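DNA topoisomerase 2-associated protein PAT1 (Saccharomyces cerevisiae, PDB 5LMG) activates mRNA decapping and represses translation, its C-terminal domain directly binding the decapping enzyme Dcp2 and the exonuclease Xrn1. Local coordinates at residues E131-Q136 against S195-S200. The protein carries 2 engineered substitutions. Sequence-based numbering, arbitrary orientation.
Sequences ELSHLQ and SFLTTS
Leu132 and Leu197 make the apolar part of this contact. CD2 of Leu132 lies 3.9 Å from CD1 of Leu197. The other methyl of Leu197, CD2, comes within 4.1 Å of Leu132 CG, so both branches of Leu197 touch the same side chain. The first torsion of Leu132 (chi1 -154°) puts CG roughly anti to the backbone N; the second (50°) then turns CD2 to Leu197. Ile138 of helix 136-141 touches both leucines, and helix 201-216 adds Leu206 against Leu132 and Ile207 against Leu197.

The domain is largely helical, and its family belongs to the TPR clan. Here the loop between helices 118-130 and 136-141 packs against Phe196 and Leu197 at the end of the short helix 194-197; the chain then turns from Leu197 to Ser200 (type I).

Ser133 meets the second segment through its hydroxyl. Ser133 OG sits 3.8 Å from Leu197 CD2. It also lies at the edge of the Phe196 ring, near its plane, 4.3 Å from Phe196 CD2. Both are van der Waals contacts; the hydroxyl hydrogen-bonds to Asn192 OD1.

No hydrogen bond joins the two segments. Within 195-200, Phe196 O accepts two bonds from Thr199, one from N and one from OG1. The bond from Thr199 OG1 to Phe196 O is 2.7 Å long, with the donor in the carbonyl plane. Ser200 caps helix 201-216, with its OG bonded to Gly203 N.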
loop_
_atom_site.group_PDB
_atom_site.type_symbol
_atom_site.label_atom_id
_atom_site.label_comp_id
_atom_site.label_asym_id
_atom_site.label_seq_id
_atom_site.Cartn_x
_atom_site.Cartn_y
_atom_site.Cartn_z
ATOM N N GLU A 131 13.995 -5.934 5.335
ATOM C CA GLU A 131 13.383 -6.914 6.234
ATOM C C GLU A 131 11.841 -6.852 6.192
ATOM O O GLU A 131 11.193 -7.241 7.165
ATOM C CB GLU A 131 13.892 -6.678 7.675
ATOM C CG GLU A 131 15.398 -6.782 7.840
ATOM C CD GLU A 131 15.852 -7.960 8.677
ATOM O OE1 GLU A 131 16.208 -7.748 9.858
ATOM O OE2 GLU A 131 15.856 -9.096 8.148
ATOM N N LEU A 132 11.262 -6.391 5.063
ATOM C CA LEU A 132 9.815 -6.217 4.904
ATOM C C LEU A 132 8.991 -7.491 5.168
ATOM O O LEU A 132 7.913 -7.390 5.746
ATOM C CB LEU A 132 9.474 -5.597 3.536
ATOM C CG LEU A 132 8.157 -4.811 3.445
ATOM C CD1 LEU A 132 8.026 -3.773 4.579
ATOM C CD2 LEU A 132 8.018 -4.126 2.100
ATOM N N SER A 133 9.515 -8.677 4.804
ATOM C CA SER A 133 8.822 -9.946 5.035
ATOM C C SER A 133 8.830 -10.364 6.516
ATOM O O SER A 133 7.983 -11.161 6.920
ATOM C CB SER A 133 9.384 -11.043 4.137
ATOM O OG SER A 133 9.134 -10.732 2.777
ATOM N N HIS A 134 9.759 -9.798 7.316
ATOM C CA HIS A 134 9.899 -10.044 8.757
ATOM C C HIS A 134 9.091 -9.026 9.585
ATOM O O HIS A 134 9.059 -9.114 10.818
ATOM C CB HIS A 134 11.388 -9.999 9.172
ATOM C CG HIS A 134 12.261 -11.047 8.541
ATOM N ND1 HIS A 134 11.772 -11.936 7.593
ATOM C CD2 HIS A 134 13.575 -11.303 8.742
ATOM C CE1 HIS A 134 12.801 -12.695 7.247
ATOM N NE2 HIS A 134 13.905 -12.357 7.918
ATOM N N LEU A 135 8.465 -8.049 8.911
ATOM C CA LEU A 135 7.679 -7.011 9.563
ATOM C C LEU A 135 6.322 -7.618 9.915
ATOM O O LEU A 135 5.632 -8.153 9.041
ATOM C CB LEU A 135 7.568 -5.780 8.641
ATOM C CG LEU A 135 7.209 -4.427 9.253
ATOM C CD1 LEU A 135 8.175 -4.014 10.353
ATOM C CD2 LEU A 135 7.184 -3.366 8.187
ATOM N N GLN A 136 6.005 -7.642 11.221
ATOM C CA GLN A 136 4.773 -8.229 11.753
ATOM C C GLN A 136 3.510 -7.695 11.091
ATOM O O GLN A 136 2.600 -8.480 10.821
ATOM C CB GLN A 136 4.707 -8.092 13.281
ATOM C CG GLN A 136 3.993 -9.258 13.979
ATOM C CD GLN A 136 4.537 -10.635 13.635
ATOM O OE1 GLN A 136 3.791 -11.528 13.222
ATOM N NE2 GLN A 136 5.841 -10.845 13.795
ATOM N N SER A 195 5.684 -11.385 -4.729
ATOM C CA SER A 195 4.297 -11.851 -4.815
ATOM C C SER A 195 3.643 -11.969 -3.417
ATOM O O SER A 195 2.481 -11.588 -3.272
ATOM C CB SER A 195 4.204 -13.167 -5.577
ATOM O OG SER A 195 2.854 -13.596 -5.627
ATOM N N PHE A 196 4.392 -12.462 -2.394
ATOM C CA PHE A 196 3.881 -12.505 -1.026
ATOM C C PHE A 196 3.558 -11.081 -0.535
ATOM O O PHE A 196 2.485 -10.880 0.028
ATOM C CB PHE A 196 4.833 -13.227 -0.039
ATOM C CG PHE A 196 4.405 -13.058 1.414
ATOM C CD1 PHE A 196 3.271 -13.703 1.905
ATOM C CD2 PHE A 196 5.100 -12.204 2.268
ATOM C CE1 PHE A 196 2.849 -13.510 3.230
ATOM C CE2 PHE A 196 4.684 -12.020 3.598
ATOM C CZ PHE A 196 3.559 -12.675 4.069
ATOM N N LEU A 197 4.453 -10.093 -0.797
ATOM C CA LEU A 197 4.255 -8.686 -0.392
ATOM C C LEU A 197 2.966 -8.074 -0.962
ATOM O O LEU A 197 2.304 -7.279 -0.281
ATOM C CB LEU A 197 5.465 -7.798 -0.752
ATOM C CG LEU A 197 6.806 -8.077 -0.057
ATOM C CD1 LEU A 197 7.826 -7.015 -0.444
ATOM C CD2 LEU A 197 6.665 -8.148 1.488
ATOM N N THR A 198 2.585 -8.492 -2.186
ATOM C CA THR A 198 1.368 -8.022 -2.861
ATOM C C THR A 198 0.060 -8.623 -2.288
ATOM O O THR A 198 -1.013 -8.141 -2.644
ATOM C CB THR A 198 1.464 -8.217 -4.374
ATOM O OG1 THR A 198 1.365 -9.602 -4.684
ATOM C CG2 THR A 198 2.705 -7.550 -4.989
ATOM N N THR A 199 0.147 -9.664 -1.424
ATOM C CA THR A 199 -1.032 -10.261 -0.753
ATOM C C THR A 199 -1.376 -9.429 0.514
ATOM O O THR A 199 -2.401 -9.657 1.165
ATOM C CB THR A 199 -0.844 -11.757 -0.428
ATOM O OG1 THR A 199 0.088 -11.914 0.638
ATOM C CG2 THR A 199 -0.473 -12.614 -1.649
ATOM N N SER A 200 -0.508 -8.457 0.841
ATOM C CA SER A 200 -0.647 -7.560 1.983
ATOM C C SER A 200 -1.009 -6.148 1.526
ATOM O O SER A 200 -0.379 -5.616 0.608
ATOM C CB SER A 200 0.644 -7.560 2.804
ATOM O OG SER A 200 0.877 -6.355 3.515
#